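Long-range contact in phenylalanine--tRNA ligase beta subunit (Pyrococcus horikoshii, PDB 2CXI), which is here an N-terminal fragment of the subunit that, with the alpha subunit, forms the tetrameric enzyme attaching phenylalanine to its tRNA using ATP: residues A[67-80]-A[305-317]. Numbering follows the deposited sequence.
Sequences RQIKWALGIEKGLP and ELLEKMMYEVEIS
With CG set anti to its own carbonyl carbon (chi1 -56°) and CG to SE running on extended before the bend at CE, the selenomethionine Met311 crosses over one face of the Trp71 indole at about a right angle, CG nearest and SE beyond it. Its CG sits 3.5 Å from the centroid of the five-membered ring, almost on the ring normal, a CH-pi contact; SE follows over the six-membered ring as a Met-aromatic contact. CE then ends 3.3 Å from Gln68 OE1, while Arg67 CG approaches SE. The opposite indole face carries Glu76 CB and the backbone of Lys77, so the ring is sandwiched between the loop that follows its helix and Met311. Trp71 NE1 donates a short, bent bond (2.7 Å, 140°) to Gly78 O, which is tilted out of the indole plane; it links the indole to the returning loop and helps to hold its rotation.

Gly78 joins the two backbones: Gly78 N donates to Glu308 O at 2.9 Å. Met311 N reaches that oxygen from the other face of the carbonyl plane, so two donors grip it. CA-H...O contacts run from Met311 CA to Gly78 O and from Gly78 CA to Tyr312 O; the latter oxygen is buried with no conventional hydrogen-bond partner. Farther out, Lys77 NZ and Glu308 OE1 make a long salt bridge.

Tyr312 OH is hydrogen-bonded to Asp341, predicted to bind magnesium together with the alpha subunit. Met311, at positive phi, is the C-prime residue of the Schellman motif ending helix 300-309; this capped turn of the B5 domain docks on Trp71 in the last turn of helix 62-72, which also ends in a Schellman motif, at Gly74.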
loop_
_atom_site.group_PDB
_atom_site.type_symbol
_atom_site.label_atom_id
_atom_site.label_comp_id
_atom_site.label_asym_id
_atom_site.label_seq_id
_atom_site.Cartn_x
_atom_site.Cartn_y
_atom_site.Cartn_z
ATOM N N ARG A 67 9.411 -22.030 34.827
ATOM C CA ARG A 67 10.620 -21.246 34.557
ATOM C C ARG A 67 11.398 -21.084 35.869
ATOM O O ARG A 67 12.577 -21.403 35.928
ATOM C CB ARG A 67 10.220 -19.881 33.948
ATOM C CG ARG A 67 11.375 -18.995 33.395
ATOM C CD ARG A 67 10.782 -17.874 32.525
ATOM N NE ARG A 67 9.816 -17.117 33.312
ATOM C CZ ARG A 67 8.721 -16.522 32.846
ATOM N NH1 ARG A 67 8.400 -16.549 31.542
ATOM N NH2 ARG A 67 7.949 -15.873 33.710
ATOM N N GLN A 68 10.728 -20.655 36.938
ATOM C CA GLN A 68 11.390 -20.541 38.226
ATOM C C GLN A 68 12.034 -21.817 38.683
ATOM O O GLN A 68 13.182 -21.808 39.152
ATOM C CB GLN A 68 10.421 -20.165 39.328
ATOM C CG GLN A 68 10.869 -18.971 39.997
ATOM C CD GLN A 68 10.259 -17.901 39.219
ATOM O OE1 GLN A 68 10.834 -16.828 39.012
ATOM N NE2 GLN A 68 9.060 -18.207 38.712
ATOM N N ILE A 69 11.276 -22.899 38.602
ATOM C CA ILE A 69 11.807 -24.209 38.997
ATOM C C ILE A 69 13.032 -24.600 38.167
ATOM O O ILE A 69 13.988 -25.160 38.707
ATOM C CB ILE A 69 10.684 -25.261 38.984
ATOM C CG1 ILE A 69 9.674 -24.920 40.080
ATOM C CG2 ILE A 69 11.236 -26.713 39.186
ATOM C CD1 ILE A 69 8.329 -25.702 39.924
ATOM N N LYS A 70 13.000 -24.349 36.858
ATOM C CA LYS A 70 14.167 -24.679 36.016
ATOM C C LYS A 70 15.420 -23.949 36.526
ATOM O O LYS A 70 16.512 -24.536 36.582
ATOM C CB LYS A 70 13.922 -24.346 34.522
ATOM C CG LYS A 70 13.065 -25.429 33.790
ATOM C CD LYS A 70 13.029 -25.227 32.283
ATOM C CE LYS A 70 12.197 -24.016 31.908
ATOM N NZ LYS A 70 11.907 -24.093 30.405
ATOM N N TRP A 71 15.274 -22.669 36.875
ATOM C CA TRP A 71 16.383 -21.891 37.439
ATOM C C TRP A 71 16.790 -22.388 38.835
ATOM O O TRP A 71 17.994 -22.553 39.134
ATOM C CB TRP A 71 16.022 -20.385 37.455
ATOM C CG TRP A 71 16.634 -19.631 36.311
ATOM C CD1 TRP A 71 17.716 -18.823 36.370
ATOM C CD2 TRP A 71 16.187 -19.612 34.939
ATOM N NE1 TRP A 71 17.983 -18.292 35.117
ATOM C CE2 TRP A 71 17.050 -18.758 34.226
ATOM C CE3 TRP A 71 15.132 -20.238 34.239
ATOM C CZ2 TRP A 71 16.918 -18.528 32.838
ATOM C CZ3 TRP A 71 14.987 -19.997 32.860
ATOM C CH2 TRP A 71 15.879 -19.148 32.180
ATOM N N ALA A 72 15.809 -22.675 39.675
ATOM C CA ALA A 72 16.103 -23.228 41.007
ATOM C C ALA A 72 16.913 -24.529 40.917
ATOM O O ALA A 72 17.826 -24.761 41.706
ATOM C CB ALA A 72 14.818 -23.456 41.775
ATOM N N LEU A 73 16.588 -25.368 39.940
ATOM C CA LEU A 73 17.299 -26.621 39.754
ATOM C C LEU A 73 18.574 -26.473 38.947
ATOM O O LEU A 73 19.255 -27.456 38.724
ATOM C CB LEU A 73 16.396 -27.673 39.066
ATOM C CG LEU A 73 15.127 -28.011 39.851
ATOM C CD1 LEU A 73 14.152 -28.856 39.009
ATOM C CD2 LEU A 73 15.425 -28.632 41.237
ATOM N N GLY A 74 18.869 -25.276 38.446
ATOM C CA GLY A 74 20.031 -25.098 37.590
ATOM C C GLY A 74 19.924 -25.692 36.203
ATOM O O GLY A 74 20.944 -25.974 35.592
ATOM N N ILE A 75 18.716 -25.917 35.692
ATOM C CA ILE A 75 18.555 -26.407 34.317
ATOM C C ILE A 75 18.839 -25.227 33.388
ATOM O O ILE A 75 19.405 -25.392 32.299
ATOM C CB ILE A 75 17.148 -27.011 34.120
ATOM C CG1 ILE A 75 16.978 -28.280 34.970
ATOM C CG2 ILE A 75 16.828 -27.318 32.640
ATOM C CD1 ILE A 75 15.487 -28.717 35.095
ATOM N N GLU A 76 18.493 -24.020 33.845
ATOM C CA GLU A 76 18.976 -22.792 33.230
ATOM C C GLU A 76 19.578 -21.895 34.327
ATOM O O GLU A 76 19.354 -22.154 35.513
ATOM C CB GLU A 76 17.849 -22.060 32.508
ATOM C CG GLU A 76 17.087 -22.902 31.475
ATOM C CD GLU A 76 17.836 -23.060 30.158
ATOM O OE1 GLU A 76 18.897 -22.437 29.969
ATOM O OE2 GLU A 76 17.354 -23.829 29.292
ATOM N N LYS A 77 20.368 -20.892 33.930
ATOM C CA LYS A 77 20.912 -19.913 34.868
ATOM C C LYS A 77 21.134 -18.546 34.235
ATOM O O LYS A 77 21.209 -18.439 33.013
ATOM C CB LYS A 77 22.162 -20.418 35.620
ATOM C CG LYS A 77 23.473 -20.449 34.855
ATOM C CD LYS A 77 24.572 -20.923 35.828
ATOM C CE LYS A 77 25.802 -20.042 35.749
ATOM N NZ LYS A 77 26.931 -20.675 36.501
ATOM N N GLY A 78 21.190 -17.502 35.065
ATOM C CA GLY A 78 21.375 -16.135 34.562
ATOM C C GLY A 78 20.128 -15.560 33.927
ATOM O O GLY A 78 19.022 -16.014 34.214
ATOM N N LEU A 79 20.302 -14.554 33.070
ATOM C CA LEU A 79 19.198 -13.910 32.407
ATOM C C LEU A 79 18.553 -14.818 31.356
ATOM O O LEU A 79 19.262 -15.326 30.496
ATOM C CB LEU A 79 19.690 -12.678 31.645
ATOM C CG LEU A 79 19.456 -11.216 31.960
ATOM C CD1 LEU A 79 19.857 -10.450 30.699
ATOM C CD2 LEU A 79 18.041 -10.862 32.414
ATOM N N PRO A 80 17.232 -15.001 31.381
ATOM C CA PRO A 80 16.547 -15.708 30.286
ATOM C C PRO A 80 16.602 -14.860 29.025
ATOM O O PRO A 80 16.388 -13.659 29.081
ATOM C CB PRO A 80 15.104 -15.858 30.770
ATOM C CG PRO A 80 14.947 -14.923 31.906
ATOM C CD PRO A 80 16.309 -14.612 32.455
ATOM N N GLU A 305 26.319 -16.416 42.228
ATOM C CA GLU A 305 25.692 -17.689 41.913
ATOM C C GLU A 305 24.242 -17.733 42.387
ATOM O O GLU A 305 23.399 -18.308 41.723
ATOM C CB GLU A 305 26.423 -18.833 42.594
ATOM C CG GLU A 305 27.827 -19.121 42.068
ATOM C CD GLU A 305 28.398 -20.356 42.726
ATOM O OE1 GLU A 305 29.422 -20.257 43.466
ATOM O OE2 GLU A 305 27.785 -21.433 42.528
ATOM N N LEU A 306 23.968 -17.170 43.552
ATOM C CA LEU A 306 22.586 -17.127 44.059
ATOM C C LEU A 306 21.701 -16.229 43.177
ATOM O O LEU A 306 20.585 -16.614 42.824
ATOM C CB LEU A 306 22.555 -16.652 45.506
ATOM C CG LEU A 306 23.119 -17.623 46.563
ATOM C CD1 LEU A 306 23.039 -16.959 47.912
ATOM C CD2 LEU A 306 22.411 -19.004 46.608
ATOM N N LEU A 307 22.205 -15.046 42.815
ATOM C CA LEU A 307 21.444 -14.139 41.946
ATOM C C LEU A 307 21.235 -14.690 40.526
ATOM O O LEU A 307 20.208 -14.435 39.908
ATOM C CB LEU A 307 22.136 -12.780 41.877
ATOM C CG LEU A 307 22.095 -11.957 43.173
ATOM C CD1 LEU A 307 23.022 -10.764 42.981
ATOM C CD2 LEU A 307 20.687 -11.486 43.507
ATOM N N GLU A 308 22.201 -15.463 40.016
ATOM C CA GLU A 308 21.982 -16.167 38.742
ATOM C C GLU A 308 20.841 -17.204 38.779
ATOM O O GLU A 308 20.159 -17.362 37.787
ATOM C CB GLU A 308 23.286 -16.758 38.189
ATOM C CG GLU A 308 24.284 -15.681 37.787
ATOM C CD GLU A 308 25.606 -16.241 37.282
ATOM O OE1 GLU A 308 26.001 -17.326 37.734
ATOM O OE2 GLU A 308 26.255 -15.568 36.451
ATOM N N LYS A 309 20.639 -17.893 39.915
ATOM C CA LYS A 309 19.468 -18.757 40.114
ATOM C C LYS A 309 18.152 -17.987 40.167
ATOM O O LYS A 309 17.115 -18.585 40.038
ATOM C CB LYS A 309 19.589 -19.569 41.422
ATOM C CG LYS A 309 20.644 -20.656 41.407
ATOM C CD LYS A 309 20.815 -21.272 42.800
ATOM C CE LYS A 309 22.008 -22.247 42.795
ATOM N NZ LYS A 309 22.025 -23.080 44.047
HETATM N N MSE A 310 18.215 -16.676 40.398
HETATM C CA MSE A 310 17.034 -15.796 40.502
HETATM C C MSE A 310 16.823 -15.019 39.201
HETATM O O MSE A 310 16.017 -14.090 39.127
HETATM C CB MSE A 310 17.168 -14.864 41.701
HETATM C CG MSE A 310 17.326 -15.624 43.011
HETATM SE SE MSE A 310 15.709 -16.816 43.291
HETATM C CE MSE A 310 14.292 -15.440 43.613
HETATM N N MSE A 311 17.548 -15.450 38.178
HETATM C CA MSE A 311 17.391 -14.981 36.794
HETATM C C MSE A 311 18.056 -13.637 36.535
HETATM O O MSE A 311 17.686 -12.932 35.579
HETATM C CB MSE A 311 15.921 -14.966 36.343
HETATM C CG MSE A 311 15.241 -16.337 36.482
HETATM SE SE MSE A 311 13.448 -16.363 35.756
HETATM C CE MSE A 311 12.701 -15.155 36.823
ATOM N N TYR A 312 19.076 -13.304 37.335
ATOM C CA TYR A 312 19.823 -12.068 37.084
ATOM C C TYR A 312 21.075 -12.327 36.264
ATOM O O TYR A 312 21.738 -13.343 36.431
ATOM C CB TYR A 312 20.297 -11.352 38.368
ATOM C CG TYR A 312 19.238 -10.784 39.272
ATOM C CD1 TYR A 312 18.900 -9.413 39.229
ATOM C CD2 TYR A 312 18.635 -11.595 40.236
ATOM C CE1 TYR A 312 17.940 -8.886 40.100
ATOM C CE2 TYR A 312 17.677 -11.066 41.107
ATOM C CZ TYR A 312 17.355 -9.736 41.052
ATOM O OH TYR A 312 16.417 -9.240 41.932
ATOM N N GLU A 313 21.427 -11.355 35.426
ATOM C CA GLU A 313 22.786 -11.264 34.942
ATOM C C GLU A 313 23.563 -10.461 35.953
ATOM O O GLU A 313 23.057 -9.477 36.484
ATOM C CB GLU A 313 22.884 -10.607 33.559
ATOM C CG GLU A 313 24.324 -10.421 33.103
ATOM C CD GLU A 313 24.403 -9.654 31.804
ATOM O OE1 GLU A 313 24.113 -10.256 30.758
ATOM O OE2 GLU A 313 24.750 -8.457 31.851
ATOM N N VAL A 314 24.786 -10.887 36.240
ATOM C CA VAL A 314 25.569 -10.296 37.331
ATOM C C VAL A 314 27.010 -10.053 36.840
ATOM O O VAL A 314 27.682 -10.995 36.413
ATOM C CB VAL A 314 25.656 -11.254 38.574
ATOM C CG1 VAL A 314 26.452 -10.587 39.691
ATOM C CG2 VAL A 314 24.266 -11.710 39.063
ATOM N N GLU A 315 27.430 -8.790 36.903
ATOM C CA GLU A 315 28.789 -8.359 36.594
ATOM C C GLU A 315 29.343 -7.647 37.825
ATOM O O GLU A 315 28.861 -6.582 38.188
ATOM C CB GLU A 315 28.805 -7.404 35.381
ATOM C CG GLU A 315 30.013 -6.462 35.373
ATOM C CD GLU A 315 30.195 -5.709 34.055
ATOM O OE1 GLU A 315 29.861 -4.485 33.995
ATOM O OE2 GLU A 315 30.675 -6.349 33.081
ATOM N N ILE A 316 30.349 -8.247 38.452
ATOM C CA ILE A 316 30.938 -7.667 39.657
ATOM C C ILE A 316 32.250 -6.982 39.326
ATOM O O ILE A 316 33.141 -7.601 38.741
ATOM C CB ILE A 316 31.196 -8.733 40.732
ATOM C CG1 ILE A 316 29.890 -9.426 41.161
ATOM C CG2 ILE A 316 31.920 -8.079 41.949
ATOM C CD1 ILE A 316 30.163 -10.745 41.886
ATOM N N SER A 317 32.370 -5.711 39.685
ATOM C CA SER A 317 33.681 -5.083 39.689
ATOM C C SER A 317 33.851 -4.218 40.924
ATOM O O SER A 317 33.012 -3.360 41.218
ATOM C CB SER A 317 33.960 -4.299 38.402
ATOM O OG SER A 317 32.974 -3.310 38.169
HETATM O O HOH W 1 13.329 -14.695 40.082
#